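Local coordinates for nucleosome assembly protein (Plasmodium falciparum, PDB 5X7V) that probably acts as a histone chaperone, binding histones and assisting their assembly into nucleosomes, at residues H75-L81 with K92-G98; K135-A139 with S156-W160. One frame throughout, in Å; residues are numbered along the deposited sequence.

Contact 1 (H75-L81 with K92-G98); sequences HLVKLDL and KITFIFG
A beta hairpin with a classic bulge near its open end joins H75-L81 to K92-G98. At the bulge, V77 and K78 share I96 as their partner: its carbonyl O accepts two backbone bonds, from V77 N at 3.0 Å and from K78 N at 3.2 Å. I96 N returns a straighter bond to K78 O (N-H...O 173°). D80 and T94 form the next hydrogen-bonded pair, and G98 N binds H75 O beyond the bulge.

On one face of the hairpin, L76 works with both methyl groups. Its CG stands anti to the backbone N (chi1 -173°), and from there CD1 reaches over the face of the F97 ring, 3.9 Å from its centroid, in a CH-pi contact, while CD2 touches F95 CD2 at 3.6 Å. L79 CG sits over a face of the F95 ring, offset toward the rim. Further along, L81 CD1 meets I93 CG1 at 3.6 Å, the two side chains slanting across each other. W52 of helix 51-56 and I176 of helix 172-180 help to cover this apolar face.

On the other face, K78 and I96 run alongside each other, their CB atoms 3.8 Å apart. Beyond CB the bent K78 chain leaves I96, and NZ forms a salt bridge to D80 OD1 at 2.9 Å, coming from above the carboxylate plane. D42 of helix 2-45 brings a second carboxylate close to D80 and a long, weak ion pair to K78, and the lysine probably offsets the crowding of negative charge. Strands 76-82 and 91-97 are the first two of the four-stranded antiparallel sheet in the alpha/beta domain characteristic of NAP proteins.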
# COMPACT_ATOMS: atom_id res chain seq x y z
N HIS A 75 10.03 -1.32 -29.04
CA HIS A 75 9.22 -0.40 -29.85
C HIS A 75 8.01 0.07 -29.04
O HIS A 75 7.04 0.59 -29.58
CB HIS A 75 8.78 -1.08 -31.15
CG HIS A 75 9.90 -1.72 -31.90
ND1 HIS A 75 10.71 -1.03 -32.78
CD2 HIS A 75 10.39 -2.98 -31.86
CE1 HIS A 75 11.63 -1.84 -33.27
NE2 HIS A 75 11.46 -3.03 -32.73
N LEU A 76 8.06 -0.14 -27.73
CA LEU A 76 7.07 0.44 -26.84
C LEU A 76 7.42 1.93 -26.74
O LEU A 76 8.34 2.31 -26.02
CB LEU A 76 7.07 -0.25 -25.47
CG LEU A 76 5.97 0.14 -24.47
CD1 LEU A 76 4.65 0.05 -25.15
CD2 LEU A 76 5.94 -0.72 -23.21
N VAL A 77 6.69 2.76 -27.49
CA VAL A 77 6.96 4.18 -27.52
C VAL A 77 6.25 4.87 -26.35
O VAL A 77 6.65 5.96 -25.94
CB VAL A 77 6.50 4.85 -28.87
CG1 VAL A 77 7.17 4.23 -30.06
CG2 VAL A 77 5.02 4.77 -29.04
N LYS A 78 5.22 4.23 -25.79
CA LYS A 78 4.37 4.89 -24.80
C LYS A 78 3.65 3.92 -23.86
O LYS A 78 3.01 2.96 -24.30
CB LYS A 78 3.31 5.75 -25.50
CG LYS A 78 2.83 6.95 -24.71
CD LYS A 78 2.60 8.14 -25.63
CE LYS A 78 1.90 9.26 -24.91
NZ LYS A 78 0.79 8.70 -24.15
N LEU A 79 3.75 4.21 -22.57
CA LEU A 79 3.06 3.42 -21.55
C LEU A 79 2.30 4.39 -20.67
O LEU A 79 2.88 5.38 -20.21
CB LEU A 79 4.06 2.61 -20.73
CG LEU A 79 3.65 1.41 -19.87
CD1 LEU A 79 4.93 0.70 -19.45
CD2 LEU A 79 2.86 1.83 -18.66
N ASP A 80 1.02 4.14 -20.42
CA ASP A 80 0.30 5.07 -19.56
C ASP A 80 -0.61 4.42 -18.57
O ASP A 80 -1.37 3.51 -18.88
CB ASP A 80 -0.50 6.07 -20.38
CG ASP A 80 0.39 7.16 -20.91
OD1 ASP A 80 1.09 6.89 -21.91
OD2 ASP A 80 0.45 8.26 -20.30
N LEU A 81 -0.52 4.92 -17.35
CA LEU A 81 -1.40 4.53 -16.29
C LEU A 81 -2.47 5.59 -16.21
O LEU A 81 -2.15 6.78 -16.17
CB LEU A 81 -0.62 4.40 -14.99
CG LEU A 81 -1.42 3.97 -13.77
CD1 LEU A 81 -2.00 2.60 -14.02
CD2 LEU A 81 -0.47 3.93 -12.63
N LYS A 92 -6.41 1.59 -15.71
CA LYS A 92 -6.32 1.22 -17.12
C LYS A 92 -4.90 1.48 -17.63
O LYS A 92 -4.42 2.62 -17.62
CB LYS A 92 -7.34 2.02 -17.92
CG LYS A 92 -7.66 1.45 -19.28
CD LYS A 92 -7.82 2.54 -20.32
CE LYS A 92 -8.96 3.48 -19.99
NZ LYS A 92 -10.31 2.89 -20.36
N ILE A 93 -4.20 0.44 -18.08
CA ILE A 93 -2.86 0.63 -18.61
C ILE A 93 -2.85 0.43 -20.12
O ILE A 93 -3.48 -0.49 -20.64
CB ILE A 93 -1.86 -0.31 -17.95
CG1 ILE A 93 -1.74 -0.01 -16.46
CG2 ILE A 93 -0.51 -0.15 -18.55
CD1 ILE A 93 -0.85 -0.98 -15.74
N THR A 94 -2.13 1.31 -20.81
CA THR A 94 -2.18 1.42 -22.26
C THR A 94 -0.77 1.38 -22.85
O THR A 94 0.08 2.21 -22.55
CB THR A 94 -2.91 2.74 -22.66
OG1 THR A 94 -4.24 2.73 -22.13
CG2 THR A 94 -2.97 2.93 -24.17
N PHE A 95 -0.52 0.37 -23.69
CA PHE A 95 0.76 0.22 -24.39
C PHE A 95 0.63 0.70 -25.84
O PHE A 95 -0.19 0.19 -26.58
CB PHE A 95 1.23 -1.25 -24.39
CG PHE A 95 1.64 -1.76 -23.03
CD1 PHE A 95 0.85 -1.55 -21.91
CD2 PHE A 95 2.79 -2.51 -22.89
CE1 PHE A 95 1.23 -2.03 -20.70
CE2 PHE A 95 3.17 -3.00 -21.65
CZ PHE A 95 2.39 -2.76 -20.56
N ILE A 96 1.42 1.69 -26.23
CA ILE A 96 1.37 2.12 -27.62
C ILE A 96 2.69 1.79 -28.31
O ILE A 96 3.76 2.20 -27.86
CB ILE A 96 1.07 3.64 -27.77
CG1 ILE A 96 -0.05 4.07 -26.81
CG2 ILE A 96 0.66 3.95 -29.18
CD1 ILE A 96 -0.42 5.50 -26.93
N PHE A 97 2.62 1.03 -29.40
CA PHE A 97 3.81 0.57 -30.09
C PHE A 97 4.05 1.30 -31.40
O PHE A 97 3.12 1.49 -32.17
CB PHE A 97 3.73 -0.92 -30.35
CG PHE A 97 3.87 -1.76 -29.12
CD1 PHE A 97 2.77 -2.12 -28.38
CD2 PHE A 97 5.12 -2.21 -28.72
CE1 PHE A 97 2.91 -2.91 -27.24
CE2 PHE A 97 5.26 -2.99 -27.59
CZ PHE A 97 4.16 -3.34 -26.85
N GLY A 98 5.29 1.70 -31.65
CA GLY A 98 5.69 2.26 -32.92
C GLY A 98 5.43 1.30 -34.07
O GLY A 98 5.24 0.10 -33.88

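Contact 2 (K135-A139 with S156-W160); sequences KNPIA and SIFEW
With chi1 of -54°, I138 sets CG1 anti to its own carbonyl carbon and CG2 anti to its backbone N; CG2 packs on E159, while the CG1-CD1 branch runs on to S156 and F158. I138 CG2 meets E159 CG at 3.5 Å, where the two side chains slant past one another. CG1 comes to S156 OG at 3.7 Å, and beyond it CD1 lies 3.9 Å from F158 O. P137 adds ring carbon CG, 4.2 Å from F158 CD2.

No hydrogen bond spans the two segments; polar groups instead fix the shape of each one. N136 OD1 accepts from I138 N at 2.7 Å, with the donor above the amide carbonyl plane, which makes an Asx turn around P137. E159 OE2 takes the S156 N-H along an almost straight line (3.1 Å, 178°), on its anti side. The hydroxyl of S156 bonds to D69 of helix 68-73, with a weak bond from F158 N besides, and that helix also borders P137 and F158. The arrangement is an Asx turn packed through proline and isoleucine against a short 3-10 turn, within the long connection between strand 121-126 and helix 172-180.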
# COMPACT_ATOMS: atom_id res chain seq x y z
N LYS A 135 5.88 -15.05 -35.00
CA LYS A 135 6.42 -13.91 -34.26
C LYS A 135 5.98 -13.87 -32.79
O LYS A 135 6.42 -13.01 -32.03
CB LYS A 135 6.04 -12.61 -34.97
CG LYS A 135 6.45 -12.57 -36.43
CD LYS A 135 7.95 -12.59 -36.58
CE LYS A 135 8.41 -11.73 -37.76
NZ LYS A 135 9.79 -12.05 -38.24
N ASN A 136 5.13 -14.80 -32.39
CA ASN A 136 4.64 -14.81 -31.02
C ASN A 136 5.73 -15.23 -30.06
O ASN A 136 6.26 -16.33 -30.17
CB ASN A 136 3.44 -15.74 -30.90
CG ASN A 136 2.75 -15.61 -29.56
OD1 ASN A 136 3.30 -15.05 -28.62
ND2 ASN A 136 1.53 -16.14 -29.47
N PRO A 137 6.06 -14.38 -29.08
CA PRO A 137 7.09 -14.74 -28.09
C PRO A 137 6.54 -15.57 -26.92
O PRO A 137 7.30 -16.19 -26.17
CB PRO A 137 7.59 -13.38 -27.61
CG PRO A 137 6.43 -12.45 -27.80
CD PRO A 137 5.63 -12.97 -28.96
N ILE A 138 5.21 -15.63 -26.78
CA ILE A 138 4.58 -16.46 -25.77
C ILE A 138 4.77 -17.89 -26.22
O ILE A 138 4.37 -18.84 -25.55
CB ILE A 138 3.07 -16.15 -25.61
CG1 ILE A 138 2.85 -14.65 -25.34
CG2 ILE A 138 2.44 -16.97 -24.48
CD1 ILE A 138 1.39 -14.21 -25.52
N ALA A 139 5.38 -18.04 -27.39
CA ALA A 139 5.71 -19.35 -27.92
C ALA A 139 7.20 -19.58 -27.81
O ALA A 139 7.87 -19.73 -28.84
CB ALA A 139 5.27 -19.47 -29.36
N SER A 156 6.29 -14.95 -20.75
CA SER A 156 6.27 -13.74 -21.58
C SER A 156 5.39 -12.64 -20.98
O SER A 156 4.22 -12.85 -20.70
CB SER A 156 5.79 -14.07 -22.98
OG SER A 156 5.66 -12.92 -23.77
N ILE A 157 5.96 -11.45 -20.80
CA ILE A 157 5.22 -10.30 -20.28
C ILE A 157 3.89 -10.07 -21.00
O ILE A 157 2.92 -9.63 -20.40
CB ILE A 157 6.06 -9.02 -20.36
CG1 ILE A 157 5.45 -7.91 -19.50
CG2 ILE A 157 6.24 -8.56 -21.80
CD1 ILE A 157 6.44 -6.82 -19.11
N PHE A 158 3.83 -10.41 -22.28
CA PHE A 158 2.64 -10.22 -23.07
C PHE A 158 1.58 -11.24 -22.74
O PHE A 158 0.46 -11.14 -23.24
CB PHE A 158 2.96 -10.28 -24.55
CG PHE A 158 3.80 -9.15 -25.01
CD1 PHE A 158 3.25 -7.89 -25.15
CD2 PHE A 158 5.14 -9.33 -25.30
CE1 PHE A 158 4.01 -6.84 -25.56
CE2 PHE A 158 5.90 -8.29 -25.71
CZ PHE A 158 5.33 -7.03 -25.84
N GLU A 159 1.91 -12.22 -21.89
CA GLU A 159 0.89 -13.11 -21.32
C GLU A 159 -0.02 -12.37 -20.34
O GLU A 159 -1.04 -12.91 -19.91
CB GLU A 159 1.52 -14.30 -20.61
CG GLU A 159 2.30 -15.20 -21.51
CD GLU A 159 2.64 -16.50 -20.84
OE1 GLU A 159 1.68 -17.21 -20.46
OE2 GLU A 159 3.85 -16.79 -20.67
N TRP A 160 0.39 -11.16 -19.96
CA TRP A 160 -0.39 -10.35 -19.05
C TRP A 160 -1.66 -9.82 -19.71
O TRP A 160 -2.61 -9.44 -19.03
CB TRP A 160 0.45 -9.20 -18.50
CG TRP A 160 -0.35 -8.37 -17.54
CD1 TRP A 160 -0.84 -8.76 -16.34
CD2 TRP A 160 -0.77 -7.02 -17.73
NE1 TRP A 160 -1.55 -7.74 -15.76
CE2 TRP A 160 -1.52 -6.66 -16.60
CE3 TRP A 160 -0.59 -6.08 -18.74
CZ2 TRP A 160 -2.09 -5.40 -16.45
CZ3 TRP A 160 -1.15 -4.82 -18.59
CH2 TRP A 160 -1.89 -4.49 -17.46

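Contact 1 closes before contact 2 opens along the chain, and their centres lie about 16 Å apart, yet aromatic side chains bring them together. F97 CZ touches F158 CE1 at 3.7 Å, I93 CD1 approaches W160 CH2 at 4.0 Å, and F95 CE1 reaches W160 CZ3 at 4.2 Å. The 3-10 turn 157-160, through F158 and W160, thus packs on the apolar face of the hairpin, while 135-139 meets that turn and S156 before it. All four segments belong to the alpha/beta part of the chain, distinct from the long N-terminal helix. Contact 1 is strand pairing within the sheet and contact 2 is side-chain packing between two parts of a long connection.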